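PDB 1OQJ: glucocorticoid modulatory element-binding protein 1 from Homo sapiens, which binds glucocorticoid modulatory elements in promoter DNA through its zinc-associated SAND domain, raising sensitivity to low glucocorticoid levels, and serves as an auxiliary factor in parvovirus replication. Local coordinates for residues Trp60-Arg65 with Met70-Met75; Lys34-Asn39 with Lys46-Leu51; Gly15-Ile20 with His50-Ser55. All blocks are in the same frame, centred on the assembly; numbering follows the deposited sequence.

Contact 1 (Trp60-Arg65 with Met70-Met75); sequences WKRAIR and MLRKMM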
loop_
_atom_site.group_PDB
_atom_site.type_symbol
_atom_site.label_atom_id
_atom_site.label_comp_id
_atom_site.label_asym_id
_atom_site.label_seq_id
_atom_site.Cartn_x
_atom_site.Cartn_y
_atom_site.Cartn_z
ATOM N N TRP A 60 -7.761 -4.290 -1.401
ATOM C CA TRP A 60 -6.333 -4.095 -1.604
ATOM C C TRP A 60 -5.505 -4.180 -0.328
ATOM O O TRP A 60 -4.370 -4.647 -0.365
ATOM C CB TRP A 60 -6.058 -2.762 -2.313
ATOM C CG TRP A 60 -6.372 -1.536 -1.510
ATOM C CD1 TRP A 60 -7.576 -0.906 -1.408
ATOM C CD2 TRP A 60 -5.454 -0.781 -0.707
ATOM N NE1 TRP A 60 -7.464 0.201 -0.596
ATOM C CE2 TRP A 60 -6.171 0.299 -0.152
ATOM C CE3 TRP A 60 -4.091 -0.913 -0.406
ATOM C CZ2 TRP A 60 -5.574 1.244 0.690
ATOM C CZ3 TRP A 60 -3.495 0.029 0.433
ATOM C CH2 TRP A 60 -4.238 1.091 0.970
ATOM N N LYS A 61 -6.072 -3.748 0.795
ATOM C CA LYS A 61 -5.345 -3.782 2.061
ATOM C C LYS A 61 -5.085 -5.203 2.540
ATOM O O LYS A 61 -4.172 -5.435 3.326
ATOM C CB LYS A 61 -6.098 -3.010 3.142
ATOM C CG LYS A 61 -6.356 -1.559 2.799
ATOM C CD LYS A 61 -7.014 -0.832 3.959
ATOM C CE LYS A 61 -7.618 0.489 3.516
ATOM N NZ LYS A 61 -8.757 0.278 2.576
ATOM N N ARG A 62 -5.892 -6.155 2.082
ATOM C CA ARG A 62 -5.683 -7.540 2.472
ATOM C C ARG A 62 -4.925 -8.305 1.386
ATOM O O ARG A 62 -4.300 -9.327 1.662
ATOM C CB ARG A 62 -7.021 -8.222 2.788
ATOM C CG ARG A 62 -7.640 -7.778 4.116
ATOM C CD ARG A 62 -8.783 -8.699 4.529
ATOM N NE ARG A 62 -9.221 -8.470 5.905
ATOM C CZ ARG A 62 -9.905 -7.405 6.313
ATOM N NH1 ARG A 62 -10.243 -6.458 5.449
ATOM N NH2 ARG A 62 -10.251 -7.286 7.588
ATOM N N ALA A 63 -4.968 -7.795 0.156
ATOM C CA ALA A 63 -4.279 -8.422 -0.971
ATOM C C ALA A 63 -2.775 -8.154 -0.906
ATOM O O ALA A 63 -1.966 -9.012 -1.254
ATOM C CB ALA A 63 -4.841 -7.894 -2.286
ATOM N N ILE A 64 -2.409 -6.952 -0.472
ATOM C CA ILE A 64 -1.002 -6.588 -0.349
ATOM C C ILE A 64 -0.470 -7.052 0.999
ATOM O O ILE A 64 -1.130 -6.887 2.025
ATOM C CB ILE A 64 -0.803 -5.064 -0.452
ATOM C CG1 ILE A 64 -1.265 -4.574 -1.826
ATOM C CG2 ILE A 64 0.663 -4.706 -0.223
ATOM C CD1 ILE A 64 -1.111 -3.073 -2.023
ATOM N N ARG A 65 0.728 -7.626 0.994
ATOM C CA ARG A 65 1.350 -8.106 2.220
ATOM C C ARG A 65 2.716 -7.457 2.424
ATOM O O ARG A 65 3.380 -7.054 1.471
ATOM C CB ARG A 65 1.502 -9.631 2.178
ATOM C CG ARG A 65 0.183 -10.388 2.283
ATOM C CD ARG A 65 0.383 -11.891 2.120
ATOM N NE ARG A 65 -0.887 -12.618 2.112
ATOM C CZ ARG A 65 -1.574 -12.949 3.201
ATOM N NH1 ARG A 65 -1.120 -12.627 4.404
ATOM N NH2 ARG A 65 -2.723 -13.602 3.087
ATOM N N MET A 70 -0.824 -9.150 6.137
ATOM C CA MET A 70 -1.711 -8.260 5.400
ATOM C C MET A 70 -1.407 -6.811 5.771
ATOM O O MET A 70 -1.277 -6.474 6.950
ATOM C CB MET A 70 -3.171 -8.581 5.718
ATOM C CG MET A 70 -3.645 -9.903 5.150
ATOM S SD MET A 70 -5.343 -10.246 5.638
ATOM C CE MET A 70 -5.171 -11.887 6.349
ATOM N N LEU A 71 -1.291 -5.954 4.762
ATOM C CA LEU A 71 -1.000 -4.546 5.002
ATOM C C LEU A 71 -2.016 -3.954 5.979
ATOM O O LEU A 71 -1.670 -3.130 6.824
ATOM C CB LEU A 71 -1.009 -3.778 3.675
ATOM C CG LEU A 71 -0.556 -2.317 3.716
ATOM C CD1 LEU A 71 0.839 -2.219 4.326
ATOM C CD2 LEU A 71 -0.563 -1.740 2.305
ATOM N N ARG A 72 -3.267 -4.389 5.868
ATOM C CA ARG A 72 -4.336 -3.926 6.750
ATOM C C ARG A 72 -3.933 -3.991 8.226
ATOM O O ARG A 72 -4.154 -3.045 8.982
ATOM C CB ARG A 72 -5.592 -4.773 6.529
ATOM C CG ARG A 72 -6.703 -4.556 7.550
ATOM C CD ARG A 72 -7.400 -3.221 7.366
ATOM N NE ARG A 72 -8.470 -3.039 8.345
ATOM C CZ ARG A 72 -9.292 -1.993 8.373
ATOM N NH1 ARG A 72 -9.171 -1.027 7.471
ATOM N NH2 ARG A 72 -10.231 -1.911 9.305
ATOM N N LYS A 73 -3.337 -5.105 8.636
ATOM C CA LYS A 73 -2.940 -5.268 10.034
ATOM C C LYS A 73 -1.783 -4.362 10.429
ATOM O O LYS A 73 -1.744 -3.846 11.548
ATOM C CB LYS A 73 -2.582 -6.726 10.312
ATOM C CG LYS A 73 -3.738 -7.691 10.095
ATOM C CD LYS A 73 -3.335 -9.112 10.457
ATOM C CE LYS A 73 -4.489 -10.086 10.263
ATOM N NZ LYS A 73 -4.910 -10.182 8.842
ATOM N N MET A 74 -0.835 -4.170 9.518
ATOM C CA MET A 74 0.301 -3.306 9.812
ATOM C C MET A 74 -0.187 -1.862 9.929
ATOM O O MET A 74 0.362 -1.071 10.694
ATOM C CB MET A 74 1.367 -3.436 8.722
ATOM C CG MET A 74 1.900 -4.863 8.542
ATOM S SD MET A 74 2.431 -5.704 10.068
ATOM C CE MET A 74 3.899 -4.771 10.483
ATOM N N MET A 75 -1.228 -1.528 9.173
ATOM C CA MET A 75 -1.814 -0.195 9.220
ATOM C C MET A 75 -2.579 -0.013 10.530
ATOM O O MET A 75 -2.435 1.004 11.209
ATOM C CB MET A 75 -2.769 0.011 8.041
ATOM C CG MET A 75 -2.082 0.039 6.682
ATOM S SD MET A 75 -3.245 -0.111 5.320
ATOM C CE MET A 75 -4.002 1.495 5.341
#
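Two backbone bonds fasten Trp60-Arg65 to Met70-Met75: Arg72 N donates to Lys61 O over 2.9 Å, with the donor tilted 32° from the carbonyl plane, and Leu71 N reaches Ile64 O over 2.9 Å, with an N-H...O angle of 165°. They join the end of the KDWK motif (Lys58-Lys61) of this SAND domain to helix 71-76, N-capped by Met70, across a short antiparallel hairpin of strands 65-66 and 69-70. Leu71 is directed at Trp60-Arg65. With CG anti to the backbone N (chi1 -173°), its CD2 meets Trp60 CZ3 at 3.9 Å and lies beside Ile64 CG2, the Leu71 and Ile64 side chains pointing the same way. Helix 45-51 covers Trp60 and Ile64 through Val49. Met75 approaches the indole obliquely in a Met-aromatic contact, its SD 5.4 Å from the centroid of the six-membered ring, while its CE touches Lys61 CD. Lys61 and Arg72, both DNA-binding residues, pack through their CB atoms, 3.9 Å apart. Lys61 NZ and Arg72 NH1 stay 5.1 Å apart, consistent with a basic surface suited to phosphate; Lys61 NZ makes a weak hydrogen bond to Cys93 O, and Asp76 forms a salt bridge with Arg72. The extended Arg62, paired with Asp59, crosses Met70 obliquely. Met70 SD rests 3.7 Å from Arg62 CG, and Met70 CG lies over one face of the Arg65 guanidinium, whose NH1 bonds to Gly68 O.

Contact 2 (Lys34-Asn39 with Lys46-Leu51); sequences KCVKFN and KHFVHL
The Phe38 ring takes Phe48 CE1 over one face, 3.7 Å above its plane, and Asn39 ND2 over the opposite face; Leu51 CD1 sits at its edge, 4.0 Å from Phe38 CE2. The pair of rings is T-shaped (edge-to-face), with the Phe48 edge directed at the Phe38 face, centroids 5.1 Å apart and planes at 67°. Phe48 in turn receives Val36 CG1 over a face of its own ring, at 4.1 Å from Phe48 CG. Both phenylalanines hold CG anti to the backbone N (chi1 -174° for Phe38), which turns the rings toward each other between strand and helix, where the two side chains cross at about a right angle. This is part of the core of the SAND alpha-beta fold: helix 45-51 packs on the four-stranded antiparallel sheet, its axis 9.5 Å from that of strand 36-38 and inclined to it by 36°. A classic beta bulge sets Cys35 and Val36 both against Ile43 of the adjoining strand. No hydrogen bond joins the two segments. Ala19 of strand 17-22 touches Val36 and both rings, while Ile12 and Cys14 of strand 9-14 also touch Phe48.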
loop_
_atom_site.group_PDB
_atom_site.type_symbol
_atom_site.label_atom_id
_atom_site.label_comp_id
_atom_site.label_asym_id
_atom_site.label_seq_id
_atom_site.Cartn_x
_atom_site.Cartn_y
_atom_site.Cartn_z
ATOM N N LYS A 34 -0.456 7.186 -6.106
ATOM C CA LYS A 34 0.743 6.583 -6.672
ATOM C C LYS A 34 1.829 6.562 -5.603
ATOM O O LYS A 34 2.509 7.561 -5.355
ATOM C CB LYS A 34 1.183 7.356 -7.920
ATOM C CG LYS A 34 0.141 7.284 -9.032
ATOM C CD LYS A 34 0.598 7.979 -10.303
ATOM C CE LYS A 34 -0.452 7.850 -11.397
ATOM N NZ LYS A 34 -0.009 8.481 -12.672
ATOM N N CYS A 35 1.973 5.408 -4.960
ATOM C CA CYS A 35 2.942 5.250 -3.889
ATOM C C CYS A 35 3.651 3.901 -3.918
ATOM O O CYS A 35 4.394 3.563 -2.999
ATOM C CB CYS A 35 2.240 5.424 -2.539
ATOM S SG CYS A 35 0.891 4.250 -2.222
ATOM N N VAL A 36 3.421 3.131 -4.974
ATOM C CA VAL A 36 4.046 1.822 -5.105
ATOM C C VAL A 36 4.981 1.784 -6.308
ATOM O O VAL A 36 4.567 2.087 -7.426
ATOM C CB VAL A 36 2.986 0.716 -5.285
ATOM C CG1 VAL A 36 3.661 -0.620 -5.546
ATOM C CG2 VAL A 36 2.106 0.633 -4.045
ATOM N N LYS A 37 6.241 1.424 -6.079
ATOM C CA LYS A 37 7.197 1.329 -7.176
ATOM C C LYS A 37 7.175 -0.120 -7.659
ATOM O O LYS A 37 7.468 -1.046 -6.898
ATOM C CB LYS A 37 8.600 1.724 -6.704
ATOM C CG LYS A 37 9.654 1.774 -7.811
ATOM C CD LYS A 37 10.977 2.330 -7.288
ATOM C CE LYS A 37 12.050 2.336 -8.370
ATOM N NZ LYS A 37 12.467 0.959 -8.777
ATOM N N PHE A 38 6.805 -0.303 -8.923
ATOM C CA PHE A 38 6.707 -1.623 -9.532
ATOM C C PHE A 38 7.286 -1.523 -10.938
ATOM O O PHE A 38 6.762 -0.789 -11.778
ATOM C CB PHE A 38 5.236 -2.038 -9.586
ATOM C CG PHE A 38 5.010 -3.442 -10.059
ATOM C CD1 PHE A 38 5.650 -4.513 -9.443
ATOM C CD2 PHE A 38 4.116 -3.699 -11.093
ATOM C CE1 PHE A 38 5.399 -5.830 -9.848
ATOM C CE2 PHE A 38 3.856 -5.008 -11.506
ATOM C CZ PHE A 38 4.500 -6.074 -10.880
ATOM N N ASN A 39 8.368 -2.257 -11.182
ATOM C CA ASN A 39 9.049 -2.236 -12.472
ATOM C C ASN A 39 9.446 -0.818 -12.876
ATOM O O ASN A 39 9.280 -0.397 -14.024
ATOM C CB ASN A 39 8.185 -2.897 -13.549
ATOM C CG ASN A 39 8.041 -4.387 -13.326
ATOM O OD1 ASN A 39 9.002 -5.059 -12.944
ATOM N ND2 ASN A 39 6.848 -4.917 -13.566
ATOM N N LYS A 46 -4.125 -0.025 -6.014
ATOM C CA LYS A 46 -5.178 -0.666 -6.795
ATOM C C LYS A 46 -4.598 -1.276 -8.066
ATOM O O LYS A 46 -4.929 -2.406 -8.426
ATOM C CB LYS A 46 -6.276 0.337 -7.164
ATOM C CG LYS A 46 -7.467 -0.308 -7.861
ATOM C CD LYS A 46 -8.554 0.705 -8.182
ATOM C CE LYS A 46 -9.798 0.012 -8.719
ATOM N NZ LYS A 46 -10.864 0.979 -9.108
ATOM N N HIS A 47 -3.727 -0.535 -8.743
ATOM C CA HIS A 47 -3.125 -1.047 -9.968
ATOM C C HIS A 47 -2.129 -2.163 -9.692
ATOM O O HIS A 47 -2.083 -3.150 -10.429
ATOM C CB HIS A 47 -2.473 0.091 -10.754
ATOM C CG HIS A 47 -3.466 0.999 -11.410
ATOM N ND1 HIS A 47 -3.116 2.196 -11.994
ATOM C CD2 HIS A 47 -4.805 0.874 -11.584
ATOM C CE1 HIS A 47 -4.195 2.771 -12.499
ATOM N NE2 HIS A 47 -5.233 1.989 -12.264
ATOM N N PHE A 48 -1.336 -2.022 -8.634
ATOM C CA PHE A 48 -0.382 -3.068 -8.294
ATOM C C PHE A 48 -1.138 -4.373 -8.043
ATOM O O PHE A 48 -0.779 -5.424 -8.573
ATOM C CB PHE A 48 0.406 -2.676 -7.041
ATOM C CG PHE A 48 1.301 -3.764 -6.523
ATOM C CD1 PHE A 48 2.220 -4.387 -7.366
ATOM C CD2 PHE A 48 1.229 -4.168 -5.191
ATOM C CE1 PHE A 48 3.059 -5.400 -6.895
ATOM C CE2 PHE A 48 2.063 -5.178 -4.704
ATOM C CZ PHE A 48 2.979 -5.795 -5.561
ATOM N N VAL A 49 -2.190 -4.294 -7.236
ATOM C CA VAL A 49 -2.997 -5.464 -6.916
ATOM C C VAL A 49 -3.599 -6.085 -8.174
ATOM O O VAL A 49 -3.646 -7.310 -8.309
ATOM C CB VAL A 49 -4.119 -5.093 -5.917
ATOM C CG1 VAL A 49 -5.106 -6.250 -5.766
ATOM C CG2 VAL A 49 -3.506 -4.752 -4.564
ATOM N N HIS A 50 -4.046 -5.244 -9.102
ATOM C CA HIS A 50 -4.629 -5.759 -10.328
ATOM C C HIS A 50 -3.600 -6.508 -11.159
ATOM O O HIS A 50 -3.860 -7.616 -11.632
ATOM C CB HIS A 50 -5.209 -4.640 -11.178
ATOM C CG HIS A 50 -5.924 -5.144 -12.389
ATOM N ND1 HIS A 50 -7.190 -5.687 -12.325
ATOM C CD2 HIS A 50 -5.515 -5.292 -13.671
ATOM C CE1 HIS A 50 -7.527 -6.149 -13.515
ATOM N NE2 HIS A 50 -6.528 -5.923 -14.350
ATOM N N LEU A 51 -2.436 -5.893 -11.342
ATOM C CA LEU A 51 -1.370 -6.502 -12.126
ATOM C C LEU A 51 -0.854 -7.781 -11.479
ATOM O O LEU A 51 -0.384 -8.689 -12.170
ATOM C CB LEU A 51 -0.222 -5.505 -12.316
ATOM C CG LEU A 51 -0.576 -4.276 -13.157
ATOM C CD1 LEU A 51 0.591 -3.302 -13.176
ATOM C CD2 LEU A 51 -0.928 -4.716 -14.578
#

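Contact 3 (Gly15-Ile20 with His50-Ser55); sequences GESKAI and HLAGKS
A single water bridges Gly15-Ile20 to His50-Ser55, held by three protein atoms: it accepts from Glu16 N at 3.0 Å, donates to Ala52 O at 3.0 Å and bonds Ser17 OG at 2.9 Å. With no direct hydrogen bond between the segments, this water carries their polar link. A chi1 of -63° turns Ser17 OG back toward its own backbone N, a setting that lets it serve the water while lying against Ala52, 3.7 Å from Ala52 CA. Alongside, the Ser17 and Ala52 CB atoms meet at 3.9 Å. The contact joins the start of strand 17-22, just past the turn from strand 9-14, to the C-terminal end of helix 45-51, at the surface of the SAND domain. There the helix is closed by a Schellman motif: Gly53, with positive phi, directs its N to His50 O at 2.9 Å, and Lys54 N reaches back to Val49 O. In addition, His50 ND1 and Ser55 OG share a hydrogen bond of 2.8 Å, tying the last helical turn to the segment that follows it. Lys54, a DNA-binding residue, bends at chi2 (-67°), and its aliphatic part passes Cys14 of strand 9-14. Gly15, also at positive phi, presents a bare CA to the Lys54 side chain, and Lys54 CE settles 3.9 Å from Gly15 CA.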
loop_
_atom_site.group_PDB
_atom_site.type_symbol
_atom_site.label_atom_id
_atom_site.label_comp_id
_atom_site.label_asym_id
_atom_site.label_seq_id
_atom_site.Cartn_x
_atom_site.Cartn_y
_atom_site.Cartn_z
ATOM N N GLY A 15 0.422 -11.661 -4.212
ATOM C CA GLY A 15 0.511 -12.864 -5.011
ATOM C C GLY A 15 1.989 -13.194 -5.096
ATOM O O GLY A 15 2.667 -13.272 -4.070
ATOM N N GLU A 16 2.505 -13.361 -6.307
ATOM C CA GLU A 16 3.916 -13.673 -6.485
ATOM C C GLU A 16 4.685 -12.473 -7.030
ATOM O O GLU A 16 5.794 -12.615 -7.544
ATOM C CB GLU A 16 4.070 -14.877 -7.421
ATOM C CG GLU A 16 3.408 -16.135 -6.873
ATOM C CD GLU A 16 3.585 -17.347 -7.768
ATOM O OE1 GLU A 16 3.003 -18.405 -7.449
ATOM O OE2 GLU A 16 4.303 -17.245 -8.783
ATOM N N SER A 17 4.087 -11.291 -6.901
ATOM C CA SER A 17 4.699 -10.052 -7.374
ATOM C C SER A 17 5.323 -9.256 -6.228
ATOM O O SER A 17 4.775 -9.206 -5.124
ATOM C CB SER A 17 3.656 -9.183 -8.083
ATOM O OG SER A 17 3.155 -9.825 -9.245
ATOM N N LYS A 18 6.468 -8.634 -6.503
ATOM C CA LYS A 18 7.179 -7.829 -5.511
ATOM C C LYS A 18 7.214 -6.366 -5.930
ATOM O O LYS A 18 7.356 -6.049 -7.112
ATOM C CB LYS A 18 8.620 -8.324 -5.345
ATOM C CG LYS A 18 8.743 -9.725 -4.766
ATOM C CD LYS A 18 10.197 -10.105 -4.516
ATOM C CE LYS A 18 10.968 -10.298 -5.809
ATOM N NZ LYS A 18 12.382 -10.696 -5.546
ATOM N N ALA A 19 7.097 -5.477 -4.953
ATOM C CA ALA A 19 7.132 -4.049 -5.219
ATOM C C ALA A 19 7.643 -3.331 -3.982
ATOM O O ALA A 19 7.956 -3.966 -2.969
ATOM C CB ALA A 19 5.745 -3.547 -5.594
ATOM N N ILE A 20 7.736 -2.009 -4.073
ATOM C CA ILE A 20 8.219 -1.198 -2.962
ATOM C C ILE A 20 7.218 -0.104 -2.628
ATOM O O ILE A 20 6.808 0.661 -3.499
ATOM C CB ILE A 20 9.570 -0.541 -3.314
ATOM C CG1 ILE A 20 10.599 -1.625 -3.636
ATOM C CG2 ILE A 20 10.061 0.322 -2.157
ATOM C CD1 ILE A 20 11.927 -1.076 -4.111
ATOM N N HIS A 50 -4.046 -5.244 -9.102
ATOM C CA HIS A 50 -4.629 -5.759 -10.328
ATOM C C HIS A 50 -3.600 -6.508 -11.159
ATOM O O HIS A 50 -3.860 -7.616 -11.632
ATOM C CB HIS A 50 -5.209 -4.640 -11.178
ATOM C CG HIS A 50 -5.924 -5.144 -12.389
ATOM N ND1 HIS A 50 -7.190 -5.687 -12.325
ATOM C CD2 HIS A 50 -5.515 -5.292 -13.671
ATOM C CE1 HIS A 50 -7.527 -6.149 -13.515
ATOM N NE2 HIS A 50 -6.528 -5.923 -14.350
ATOM N N LEU A 51 -2.436 -5.893 -11.342
ATOM C CA LEU A 51 -1.370 -6.502 -12.126
ATOM C C LEU A 51 -0.854 -7.781 -11.479
ATOM O O LEU A 51 -0.384 -8.689 -12.170
ATOM C CB LEU A 51 -0.222 -5.505 -12.316
ATOM C CG LEU A 51 -0.576 -4.276 -13.157
ATOM C CD1 LEU A 51 0.591 -3.302 -13.176
ATOM C CD2 LEU A 51 -0.928 -4.716 -14.578
ATOM N N ALA A 52 -0.945 -7.848 -10.153
ATOM C CA ALA A 52 -0.501 -9.018 -9.406
ATOM C C ALA A 52 -1.570 -10.110 -9.453
ATOM O O ALA A 52 -1.344 -11.227 -8.986
ATOM C CB ALA A 52 -0.197 -8.635 -7.959
ATOM N N GLY A 53 -2.735 -9.765 -10.001
ATOM C CA GLY A 53 -3.819 -10.723 -10.145
ATOM C C GLY A 53 -4.762 -10.955 -8.982
ATOM O O GLY A 53 -5.427 -11.994 -8.934
ATOM N N LYS A 54 -4.862 -10.001 -8.060
ATOM C CA LYS A 54 -5.739 -10.168 -6.902
ATOM C C LYS A 54 -6.905 -9.178 -6.805
ATOM O O LYS A 54 -7.433 -8.953 -5.715
ATOM C CB LYS A 54 -4.911 -10.092 -5.615
ATOM C CG LYS A 54 -3.831 -11.152 -5.493
ATOM C CD LYS A 54 -4.428 -12.541 -5.357
ATOM C CE LYS A 54 -3.344 -13.584 -5.136
ATOM N NZ LYS A 54 -3.920 -14.943 -4.935
ATOM N N SER A 55 -7.312 -8.592 -7.927
ATOM C CA SER A 55 -8.421 -7.640 -7.924
ATOM C C SER A 55 -9.755 -8.258 -7.513
ATOM O O SER A 55 -10.640 -7.557 -7.022
ATOM C CB SER A 55 -8.586 -6.993 -9.305
ATOM O OG SER A 55 -7.574 -6.034 -9.560
HETATM O O HOH W 1 1.463 -12.131 -8.834
#

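In the fold
Helix 45-51 is common to contacts 2 and 3, whose centres lie 7 Å apart: its Phe48 faces the sheet in contact 2, and its C-terminal end meets strand 17-22 in contact 3. Strands 17-22 and 36-38 are neighbours in that sheet, where Lys37 N hydrogen-bonds Ile20 O at 2.8 Å. Val49 turns to contact 1, where its CG2 packs 3.5 Å from Ile64 CG1. Contact 1 also reaches contact 3, with Ala63 CB 4.0 Å from Lys54 CB. DNA-binding residues occur in both: the Lys54 and Lys61 side chains are about 11 Å apart. The Met75 side chain of contact 1 lies about 8 Å from the zinc ion bound by Cys28, His85, Cys89 and Cys93.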